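Local coordinates for SIR4-interacting protein SIF2 (Saccharomyces cerevisiae, PDB 1R5M), which serves in the Set3C histone deacetylase corepressor complex as a WD40-repeat subunit and antagonizes telomeric silencing, at residues V312-L317 with T321-S326. Sequence-based numbering, arbitrary orientation.
Sequences VRLWSL and TLLALS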
loop_
_atom_site.group_PDB
_atom_site.type_symbol
_atom_site.label_atom_id
_atom_site.label_comp_id
_atom_site.label_asym_id
_atom_site.label_seq_id
_atom_site.Cartn_x
_atom_site.Cartn_y
_atom_site.Cartn_z
ATOM N N VAL A 312 -12.139 4.679 -11.071
ATOM C CA VAL A 312 -10.884 3.976 -11.277
ATOM C C VAL A 312 -10.468 4.447 -12.661
ATOM O O VAL A 312 -11.248 4.355 -13.613
ATOM C CB VAL A 312 -11.077 2.448 -11.295
ATOM C CG1 VAL A 312 -9.751 1.762 -11.584
ATOM C CG2 VAL A 312 -11.631 1.978 -9.958
ATOM N N ARG A 313 -9.253 4.972 -12.775
ATOM C CA ARG A 313 -8.783 5.478 -14.054
ATOM C C ARG A 313 -7.445 4.893 -14.465
ATOM O O ARG A 313 -6.506 4.842 -13.669
ATOM C CB ARG A 313 -8.695 7.006 -13.998
ATOM C CG ARG A 313 -10.046 7.662 -13.731
ATOM C CD ARG A 313 -9.950 9.165 -13.536
ATOM N NE ARG A 313 -11.227 9.709 -13.077
ATOM C CZ ARG A 313 -12.019 10.483 -13.808
ATOM N NH1 ARG A 313 -11.668 10.822 -15.043
ATOM N NH2 ARG A 313 -13.171 10.912 -13.307
ATOM N N LEU A 314 -7.380 4.440 -15.714
ATOM C CA LEU A 314 -6.165 3.859 -16.284
ATOM C C LEU A 314 -5.604 4.902 -17.243
ATOM O O LEU A 314 -6.303 5.364 -18.153
ATOM C CB LEU A 314 -6.495 2.565 -17.034
ATOM C CG LEU A 314 -5.323 1.847 -17.706
ATOM C CD1 LEU A 314 -4.364 1.309 -16.650
ATOM C CD2 LEU A 314 -5.856 0.708 -18.562
ATOM N N TRP A 315 -4.340 5.261 -17.040
ATOM C CA TRP A 315 -3.691 6.293 -17.840
ATOM C C TRP A 315 -2.553 5.762 -18.701
ATOM O O TRP A 315 -1.827 4.861 -18.293
ATOM C CB TRP A 315 -3.139 7.385 -16.915
ATOM C CG TRP A 315 -4.073 7.810 -15.801
ATOM C CD1 TRP A 315 -4.236 7.206 -14.584
ATOM C CD2 TRP A 315 -4.931 8.953 -15.798
ATOM N NE1 TRP A 315 -5.140 7.914 -13.818
ATOM C CE2 TRP A 315 -5.580 8.990 -14.543
ATOM C CE3 TRP A 315 -5.216 9.955 -16.737
ATOM C CZ2 TRP A 315 -6.494 9.992 -14.202
ATOM C CZ3 TRP A 315 -6.124 10.948 -16.397
ATOM C CH2 TRP A 315 -6.751 10.959 -15.142
ATOM N N SER A 316 -2.398 6.344 -19.889
ATOM C CA SER A 316 -1.344 5.955 -20.821
ATOM C C SER A 316 -0.219 6.984 -20.854
ATOM O O SER A 316 -0.457 8.164 -21.117
ATOM C CB SER A 316 -1.919 5.805 -22.233
ATOM O OG SER A 316 -0.886 5.716 -23.205
ATOM N N LEU A 317 1.006 6.550 -20.579
ATOM C CA LEU A 317 2.141 7.466 -20.632
ATOM C C LEU A 317 2.535 7.714 -22.088
ATOM O O LEU A 317 2.914 8.825 -22.454
ATOM C CB LEU A 317 3.342 6.899 -19.864
ATOM C CG LEU A 317 3.377 7.184 -18.358
ATOM C CD1 LEU A 317 2.229 6.468 -17.656
ATOM C CD2 LEU A 317 4.714 6.730 -17.794
ATOM N N THR A 321 -2.776 10.314 -22.007
ATOM C CA THR A 321 -4.219 10.458 -21.957
ATOM C C THR A 321 -4.878 9.364 -21.133
ATOM O O THR A 321 -4.266 8.336 -20.833
ATOM C CB THR A 321 -4.799 10.424 -23.391
ATOM O OG1 THR A 321 -6.165 10.853 -23.377
ATOM C CG2 THR A 321 -4.723 9.014 -23.964
ATOM N N LEU A 322 -6.130 9.607 -20.763
ATOM C CA LEU A 322 -6.918 8.644 -20.015
ATOM C C LEU A 322 -7.258 7.535 -21.005
ATOM O O LEU A 322 -7.844 7.792 -22.059
ATOM C CB LEU A 322 -8.202 9.301 -19.510
ATOM C CG LEU A 322 -9.202 8.365 -18.830
ATOM C CD1 LEU A 322 -8.675 7.962 -17.454
ATOM C CD2 LEU A 322 -10.543 9.068 -18.701
ATOM N N LEU A 323 -6.884 6.304 -20.677
ATOM C CA LEU A 323 -7.145 5.174 -21.555
ATOM C C LEU A 323 -8.502 4.527 -21.292
ATOM O O LEU A 323 -9.199 4.124 -22.225
ATOM C CB LEU A 323 -6.036 4.133 -21.391
ATOM C CG LEU A 323 -6.128 2.841 -22.200
ATOM C CD1 LEU A 323 -6.152 3.157 -23.692
ATOM C CD2 LEU A 323 -4.931 1.961 -21.860
ATOM N N ALA A 324 -8.872 4.428 -20.019
ATOM C CA ALA A 324 -10.138 3.814 -19.650
ATOM C C ALA A 324 -10.540 4.205 -18.238
ATOM O O ALA A 324 -9.705 4.621 -17.438
ATOM C CB ALA A 324 -10.027 2.295 -19.754
ATOM N N LEU A 325 -11.825 4.071 -17.929
ATOM C CA LEU A 325 -12.294 4.402 -16.595
ATOM C C LEU A 325 -13.597 3.700 -16.264
ATOM O O LEU A 325 -14.376 3.344 -17.151
ATOM C CB LEU A 325 -12.487 5.911 -16.440
ATOM C CG LEU A 325 -13.721 6.534 -17.098
ATOM C CD1 LEU A 325 -13.888 7.966 -16.612
ATOM C CD2 LEU A 325 -13.587 6.481 -18.608
ATOM N N SER A 326 -13.811 3.496 -14.971
ATOM C CA SER A 326 -15.024 2.870 -14.468
ATOM C C SER A 326 -15.393 3.636 -13.213
ATOM O O SER A 326 -14.517 4.071 -12.467
ATOM C CB SER A 326 -14.783 1.398 -14.143
ATOM O OG SER A 326 -14.628 0.644 -15.331
#
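Leu322 lays CD1 over one face of the Trp315 indole, 4.0 Å from the centroid of the six-membered ring and 8° off its normal, a CH-pi contact in the outer hairpin of a WD40 beta-propeller blade. With its CG anti to the backbone N (chi1 174°), Leu322 slants across the ring, and the same CD1 wedges 3.6 Å from Arg313 CB. Phe285 also meets the Trp315 ring, and Ser305 OG bonds its NE1; an alanine in place of Trp315 would probably leave Leu322 CD1 without its aromatic floor and Ser305 without its indole partner. On the face opposite Trp315, Leu314 has Leu323 alongside, with Leu314 CD2 3.6 Å from Leu323 CD2. A classic beta bulge, with Leu323 and Ala324 both facing Leu314, brings these side chains together; the Leu314 carbonyl O takes a 2.8 Å bond from Leu323 N and a weak, longer one from Ala324 N. Back on the Trp315 face, Arg313 and Leu325 extend the same way, Leu325 CD1 lying over one guanidinium face, while Arg313 NE bonds Ser311 OG. Near the turn Ser316 OG accepts a hydrogen bond from Gln319 N, and Ser316 N donates to Thr321 O at 2.9 Å.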